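Local coordinates for DNA protection during starvation protein (Agrobacterium tumefaciens, PDB 1O9R) that protects DNA from oxidative damage without binding it, oxidising ferrous iron with hydrogen peroxide and storing the ferric mineral inside a hollow twelve-subunit shell, at residues D56-R59 with T60-D63; T36-A39 with H40-L43; Q47-A50 with V51-L55. One frame throughout, in Å; residues are numbered along the deposited sequence.

Contact 1. Residues D56-R59 with T60-D63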
loop_
_atom_site.group_PDB
_atom_site.type_symbol
_atom_site.label_atom_id
_atom_site.label_comp_id
_atom_site.label_asym_id
_atom_site.label_seq_id
_atom_site.Cartn_x
_atom_site.Cartn_y
_atom_site.Cartn_z
ATOM N N ASP A 56 11.351 17.347 -10.735
ATOM C CA ASP A 56 11.143 17.004 -9.319
ATOM C C ASP A 56 11.720 15.637 -8.979
ATOM O O ASP A 56 12.243 15.436 -7.871
ATOM C CB ASP A 56 9.616 17.020 -9.110
ATOM C CG ASP A 56 9.077 18.343 -8.666
ATOM O OD1 ASP A 56 7.800 18.409 -8.587
ATOM O OD2 ASP A 56 9.862 19.267 -8.426
ATOM N N THR A 57 11.672 14.681 -9.933
ATOM C CA THR A 57 12.303 13.379 -9.666
ATOM C C THR A 57 13.815 13.588 -9.498
ATOM O O THR A 57 14.436 12.979 -8.603
ATOM C CB THR A 57 12.063 12.400 -10.823
ATOM O OG1 THR A 57 10.625 12.220 -10.926
ATOM C CG2 THR A 57 12.792 11.088 -10.587
ATOM N N PHE A 58 14.445 14.458 -10.301
ATOM C CA PHE A 58 15.879 14.680 -10.156
ATOM C C PHE A 58 16.155 15.333 -8.828
ATOM O O PHE A 58 17.169 14.993 -8.170
ATOM C CB PHE A 58 16.342 15.643 -11.261
ATOM C CG PHE A 58 16.366 15.047 -12.643
ATOM C CD1 PHE A 58 16.777 15.931 -13.647
ATOM C CD2 PHE A 58 16.067 13.714 -12.911
ATOM C CE1 PHE A 58 16.803 15.448 -14.956
ATOM C CE2 PHE A 58 16.153 13.279 -14.227
ATOM C CZ PHE A 58 16.515 14.146 -15.220
ATOM N N ARG A 59 15.312 16.248 -8.343
ATOM C CA ARG A 59 15.539 16.895 -7.069
ATOM C C ARG A 59 15.543 15.876 -5.927
ATOM O O ARG A 59 16.440 15.896 -5.080
ATOM C CB ARG A 59 14.591 18.062 -6.824
ATOM C CG ARG A 59 14.695 18.611 -5.397
ATOM C CD ARG A 59 16.096 19.237 -5.088
ATOM N NE ARG A 59 16.001 19.721 -3.717
ATOM C CZ ARG A 59 15.678 20.970 -3.335
ATOM N NH1 ARG A 59 15.406 21.214 -2.021
ATOM N NH2 ARG A 59 15.648 21.967 -4.199
ATOM N N THR A 60 14.595 14.941 -5.979
ATOM C CA THR A 60 14.537 13.888 -4.921
ATOM C C THR A 60 15.838 13.098 -4.971
ATOM O O THR A 60 16.409 12.789 -3.911
ATOM C CB THR A 60 13.357 12.928 -5.258
ATOM O OG1 THR A 60 12.184 13.752 -5.036
ATOM C CG2 THR A 60 13.370 11.801 -4.206
ATOM N N GLN A 61 16.343 12.742 -6.162
ATOM C CA GLN A 61 17.590 11.969 -6.171
ATOM C C GLN A 61 18.789 12.733 -5.669
ATOM O O GLN A 61 19.642 12.203 -4.970
ATOM C CB GLN A 61 17.862 11.512 -7.625
ATOM C CG GLN A 61 16.799 10.565 -8.135
ATOM C CD GLN A 61 16.952 10.234 -9.606
ATOM O OE1 GLN A 61 17.872 10.634 -10.310
ATOM N NE2 GLN A 61 15.974 9.481 -10.116
ATOM N N LEU A 62 18.870 14.045 -5.993
ATOM C CA LEU A 62 19.978 14.873 -5.516
ATOM C C LEU A 62 19.867 15.021 -4.009
ATOM O O LEU A 62 20.880 15.050 -3.289
ATOM C CB LEU A 62 19.899 16.270 -6.184
ATOM C CG LEU A 62 20.258 16.278 -7.671
ATOM C CD1 LEU A 62 19.981 17.652 -8.303
ATOM C CD2 LEU A 62 21.732 15.878 -7.898
ATOM N N ASP A 63 18.644 15.107 -3.472
ATOM C CA ASP A 63 18.530 15.152 -2.010
ATOM C C ASP A 63 19.076 13.875 -1.402
ATOM O O ASP A 63 19.780 13.955 -0.340
ATOM C CB ASP A 63 17.040 15.254 -1.617
ATOM C CG ASP A 63 16.385 16.571 -1.962
ATOM O OD1 ASP A 63 15.112 16.543 -1.943
ATOM O OD2 ASP A 63 17.097 17.561 -2.209
HETATM O O HOH W 1 18.942 13.893 -10.884
HETATM O O HOH W 2 14.725 18.835 -0.499
#
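Arg-59 reaches forward one helical turn to Asp-63, and its side chain can be traced atom by atom. CB stays by the backbone, beside the amide of Thr-60. CG, anti to the Arg-59 N (chi1 172°), lies 3.7 Å from Thr-60 N and 4.0 Å from Asp-63 OD1, and the bend at chi2 (64°) carries CD to 3.5 Å from Asp-63 OD2. NE then makes the decisive contact: it donates to Asp-63 OD2 over 2.9 Å in a salt bridge, meeting that oxygen on its syn side. The planes of the guanidinium and the carboxylate are turned 77° apart, so the two groups share one bond and do not pair flat in a fork. At the tip, NH1 hydrogen-bonds to water 2 at 2.9 Å, and the same water donates to Asp-63 OD1 at 2.7 Å, closing a ring round the pair. This is an i to i+4 salt bridge on helix 48-75 of the ferritin-like bundle, running beside the backbone bond from Asp-63 N to Arg-59 O (2.8 Å). NH2 turns to Ala-33 O on helix 12-42, while the arginine and aspartate also pack on Asp-63 and Arg-59 of a second subunit. Two positions back from each partner, the Gln-61 chain runs extended beyond CG and crosses Thr-57, its NE2 3.6 Å from Thr-57 CG2. Asp-56 sends its carboxylate the other way, to Lys-37.

Contact 2. Residues T36-A39 with H40-L43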
loop_
_atom_site.group_PDB
_atom_site.type_symbol
_atom_site.label_atom_id
_atom_site.label_comp_id
_atom_site.label_asym_id
_atom_site.label_seq_id
_atom_site.Cartn_x
_atom_site.Cartn_y
_atom_site.Cartn_z
ATOM N N THR A 36 17.779 22.925 -9.807
ATOM C CA THR A 36 16.755 22.084 -10.394
ATOM C C THR A 36 15.353 22.631 -10.128
ATOM O O THR A 36 14.548 22.663 -11.073
ATOM C CB THR A 36 16.938 20.663 -9.832
ATOM O OG1 THR A 36 18.254 20.180 -10.253
ATOM C CG2 THR A 36 15.937 19.681 -10.372
ATOM N N LYS A 37 15.113 23.050 -8.883
ATOM C CA LYS A 37 13.811 23.627 -8.563
ATOM C C LYS A 37 13.664 25.026 -9.187
ATOM O O LYS A 37 12.593 25.359 -9.687
ATOM C CB LYS A 37 13.597 23.687 -7.055
ATOM C CG LYS A 37 13.176 22.342 -6.439
ATOM C CD LYS A 37 11.673 22.092 -6.747
ATOM C CE LYS A 37 11.244 20.793 -6.033
ATOM N NZ LYS A 37 9.747 20.685 -6.269
ATOM N N GLN A 38 14.751 25.824 -9.240
ATOM C CA GLN A 38 14.692 27.157 -9.867
ATOM C C GLN A 38 14.199 27.013 -11.292
ATOM O O GLN A 38 13.319 27.766 -11.775
ATOM C CB GLN A 38 16.105 27.773 -9.768
ATOM C CG GLN A 38 16.154 29.118 -10.564
ATOM C CD GLN A 38 15.348 30.179 -9.884
ATOM O OE1 GLN A 38 14.924 31.153 -10.592
ATOM N NE2 GLN A 38 15.065 30.140 -8.648
ATOM N N ALA A 39 14.732 26.045 -12.055
ATOM C CA ALA A 39 14.311 25.844 -13.441
ATOM C C ALA A 39 12.915 25.302 -13.486
ATOM O O ALA A 39 12.047 25.820 -14.222
ATOM C CB ALA A 39 15.275 24.833 -14.079
ATOM N N HIS A 40 12.585 24.322 -12.652
ATOM C CA HIS A 40 11.270 23.711 -12.626
ATOM C C HIS A 40 10.144 24.713 -12.445
ATOM O O HIS A 40 9.087 24.610 -13.155
ATOM C CB HIS A 40 11.300 22.681 -11.508
ATOM C CG HIS A 40 10.049 22.326 -10.793
ATOM N ND1 HIS A 40 9.297 21.183 -11.109
ATOM C CD2 HIS A 40 9.427 22.896 -9.723
ATOM C CE1 HIS A 40 8.303 21.046 -10.231
ATOM N NE2 HIS A 40 8.365 22.105 -9.423
ATOM N N TRP A 41 10.302 25.703 -11.562
ATOM C CA TRP A 41 9.190 26.648 -11.358
ATOM C C TRP A 41 8.968 27.570 -12.543
ATOM O O TRP A 41 7.844 28.010 -12.801
ATOM C CB TRP A 41 9.487 27.557 -10.146
ATOM C CG TRP A 41 9.528 26.846 -8.840
ATOM C CD1 TRP A 41 8.625 25.921 -8.396
ATOM C CD2 TRP A 41 10.499 26.953 -7.806
ATOM N NE1 TRP A 41 8.983 25.457 -7.146
ATOM C CE2 TRP A 41 10.146 26.071 -6.766
ATOM C CE3 TRP A 41 11.646 27.747 -7.690
ATOM C CZ2 TRP A 41 10.906 25.979 -5.583
ATOM C CZ3 TRP A 41 12.396 27.627 -6.507
ATOM C CH2 TRP A 41 12.003 26.727 -5.497
ATOM N N ASN A 42 10.059 27.917 -13.237
ATOM C CA ASN A 42 10.048 29.001 -14.219
ATOM C C ASN A 42 10.054 28.587 -15.658
ATOM O O ASN A 42 10.198 29.418 -16.597
ATOM C CB ASN A 42 11.246 29.948 -13.942
ATOM C CG ASN A 42 11.109 30.652 -12.600
ATOM O OD1 ASN A 42 10.125 31.414 -12.413
ATOM N ND2 ASN A 42 11.987 30.424 -11.617
ATOM N N LEU A 43 9.854 27.313 -15.959
ATOM C CA LEU A 43 9.775 26.786 -17.308
ATOM C C LEU A 43 8.548 27.288 -18.012
ATOM O O LEU A 43 7.451 27.277 -17.428
ATOM C CB LEU A 43 9.499 25.224 -17.291
ATOM C CG LEU A 43 10.554 24.400 -16.596
ATOM C CD1 LEU A 43 10.140 22.903 -16.617
ATOM C CD2 LEU A 43 11.949 24.513 -17.207
#
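Lys-37 touches two aromatic side chains of the next turn and meets each differently. Against Trp-41 it comes over a face: CB stands 4.0 Å from the centroid of the six-membered ring of Trp-41, 19° off the ring normal, a CH-pi contact. The same indole also covers the Lys-37 carbonyl, whose O is 3.2 Å from Trp-41 CD2 and still accepts the Trp-41 amide at 3.0 Å. Against His-40 the lysine runs alongside, both chains pointing the same way. A bend at chi2 (-77°) and an extended course beyond it bring Lys-37 CD to 3.8 Å from His-40 CD2, and NZ ends near the imidazole, obliquely placed. Neither polar tip is spent here: NZ forms salt bridges with Asp-56 and with Asp-67 of a second subunit, and ND1 of His-40 bonds to His-52 O. His-40 is an iron-binding residue, and the bond from ND1, with the stacked His-52 ring, probably restrains the rotation of its imidazole.

Farther along, the Asn-42 side chain turns back. Its ND2 donates to Gln-38 O at 3.0 Å in the carbonyl plane, although bent at the hydrogen (142°), and supplements a weak bond from Asn-42 N to Ala-39 O (3.1 Å). ND2 also reaches Ala-80 O of the second subunit. Among the neighbouring helices, Thr-36 and His-40 face helix 48-75, Ala-39 and Leu-43 rest on helix 103-130, and Trp-41 packs on Ala-70 of the second subunit.

Contact 3. Residues Q47-A50 with V51-L55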
loop_
_atom_site.group_PDB
_atom_site.type_symbol
_atom_site.label_atom_id
_atom_site.label_comp_id
_atom_site.label_asym_id
_atom_site.label_seq_id
_atom_site.Cartn_x
_atom_site.Cartn_y
_atom_site.Cartn_z
ATOM N N GLN A 47 6.651 22.016 -23.892
ATOM C CA GLN A 47 7.094 20.864 -23.170
ATOM C C GLN A 47 6.920 20.995 -21.647
ATOM O O GLN A 47 7.365 20.127 -20.893
ATOM C CB GLN A 47 8.666 20.807 -23.403
ATOM C CG GLN A 47 9.181 20.792 -24.838
ATOM C CD GLN A 47 10.650 21.144 -25.048
ATOM O OE1 GLN A 47 11.020 22.332 -25.192
ATOM N NE2 GLN A 47 11.576 20.179 -25.128
ATOM N N PHE A 48 6.152 21.973 -21.171
ATOM C CA PHE A 48 6.125 22.246 -19.751
ATOM C C PHE A 48 5.886 21.041 -18.841
ATOM O O PHE A 48 6.711 20.849 -17.946
ATOM C CB PHE A 48 5.004 23.306 -19.467
ATOM C CG PHE A 48 4.848 23.551 -17.978
ATOM C CD1 PHE A 48 5.735 24.430 -17.360
ATOM C CD2 PHE A 48 3.859 22.966 -17.228
ATOM C CE1 PHE A 48 5.654 24.665 -15.981
ATOM C CE2 PHE A 48 3.735 23.158 -15.883
ATOM C CZ PHE A 48 4.649 24.018 -15.266
ATOM N N ILE A 49 4.730 20.363 -18.931
ATOM C CA ILE A 49 4.450 19.456 -17.797
ATOM C C ILE A 49 5.457 18.331 -17.639
ATOM O O ILE A 49 5.828 18.028 -16.514
ATOM C CB ILE A 49 2.968 19.018 -17.844
ATOM C CG1 ILE A 49 2.617 18.298 -16.524
ATOM C CG2 ILE A 49 2.666 18.117 -19.009
ATOM C CD1 ILE A 49 2.664 19.179 -15.276
ATOM N N ALA A 50 5.830 17.694 -18.742
ATOM C CA ALA A 50 6.742 16.537 -18.525
ATOM C C ALA A 50 8.100 16.974 -18.024
ATOM O O ALA A 50 8.702 16.311 -17.165
ATOM C CB ALA A 50 6.904 15.809 -19.867
ATOM N N VAL A 51 8.628 18.099 -18.476
ATOM C CA VAL A 51 9.928 18.565 -17.993
ATOM C C VAL A 51 9.783 19.020 -16.550
ATOM O O VAL A 51 10.623 18.744 -15.684
ATOM C CB VAL A 51 10.508 19.641 -18.915
ATOM C CG1 VAL A 51 11.857 20.125 -18.346
ATOM C CG2 VAL A 51 10.749 19.087 -20.321
ATOM N N HIS A 52 8.704 19.740 -16.198
ATOM C CA HIS A 52 8.494 20.217 -14.833
ATOM C C HIS A 52 8.459 19.029 -13.886
ATOM O O HIS A 52 9.098 19.063 -12.830
ATOM C CB HIS A 52 7.141 20.941 -14.863
ATOM C CG HIS A 52 6.660 21.493 -13.547
ATOM N ND1 HIS A 52 7.105 22.691 -13.030
ATOM C CD2 HIS A 52 5.704 21.054 -12.707
ATOM C CE1 HIS A 52 6.428 22.953 -11.906
ATOM N NE2 HIS A 52 5.602 21.977 -11.643
ATOM N N GLU A 53 7.710 17.992 -14.266
ATOM C CA GLU A 53 7.659 16.821 -13.374
ATOM C C GLU A 53 8.973 16.056 -13.285
ATOM O O GLU A 53 9.359 15.558 -12.234
ATOM C CB GLU A 53 6.490 15.910 -13.806
ATOM C CG GLU A 53 5.141 16.659 -13.512
ATOM C CD GLU A 53 3.948 15.776 -13.790
ATOM O OE1 GLU A 53 4.053 14.777 -14.490
ATOM O OE2 GLU A 53 2.818 16.131 -13.339
ATOM N N LEU A 54 9.668 15.935 -14.396
ATOM C CA LEU A 54 10.953 15.170 -14.371
ATOM C C LEU A 54 11.920 15.835 -13.441
ATOM O O LEU A 54 12.638 15.214 -12.658
ATOM C CB LEU A 54 11.457 15.103 -15.789
ATOM C CG LEU A 54 12.846 14.449 -15.968
ATOM C CD1 LEU A 54 12.823 12.992 -15.542
ATOM C CD2 LEU A 54 13.379 14.627 -17.385
ATOM N N LEU A 55 12.001 17.160 -13.466
ATOM C CA LEU A 55 12.927 17.892 -12.604
ATOM C C LEU A 55 12.602 17.621 -11.139
ATOM O O LEU A 55 13.537 17.666 -10.309
ATOM C CB LEU A 55 12.907 19.394 -12.898
ATOM C CG LEU A 55 13.432 19.706 -14.305
ATOM C CD1 LEU A 55 13.292 21.215 -14.589
ATOM C CD2 LEU A 55 14.914 19.300 -14.412
#
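The carbonyl O of Phe-48 accepts the amide N of His-52 over 2.9 Å, with an N-H...O angle of 163°, and the side chains of the same two residues meet as well. Both have CG anti to the backbone N (chi1 175° for Phe-48), sending the side chains off the helix side by side. The result is an offset stack with centroids 4.7 Å apart and planes 26° from parallel. The overlap is partial: Phe-48 CZ lies over one face of the imidazole, 3.6 Å from His-52 ND1, whereas His-52 CB sits over a face of the phenyl, 4.1 Å from its centroid, as a CH-pi contact. This is the first turn of helix 48-75 in the ferritin-like four-helix bundle of the Dps family, with Gln-47 at the N-cap position; the opening bond, Val-51 N to Gln-47 O, is weak at 3.4 Å. His-52 also stacks on iron-binding His-40. A third subunit adds more aromatic contacts: Phe-153 meets both rings, His-157 meets Phe-48 edge-to-face, and Trp-152 meets His-52. On the next strip of the helix, Ile-49 crosses Glu-53, the extended glutamate bringing OE2 against the CD1 and CG1 end of the isoleucine, 3.6 Å from CD1. The matching amide bond, Glu-53 N to Ile-49 O, measures 2.9 Å. Ala-50 packs against Ile-49 of a fourth subunit, and Gln-47 NE2 bonds to Pro-46 O there.

Contacts 3 and 1 follow one another along helix 48-75, their centres about 13 Å apart, while contact 2 sits on helix 12-42, centred about 9 Å from contact 3 and 13 Å from contact 1. Among the bonds joining the helices are a salt bridge from Lys-37 NZ to Asp-56 OD2 (2.6 Å), between contacts 2 and 1, and a probable hydrogen bond from His-40 ND1 to His-52 O (2.7 Å), between contacts 2 and 3. The side chains of His-40, His-52 and Asp-56 each lie about 4 Å from a bound iron(III) ion, nearest atoms, consistent with one residue of each contact bordering a ferroxidase centre, which here lies between two-fold-related subunits.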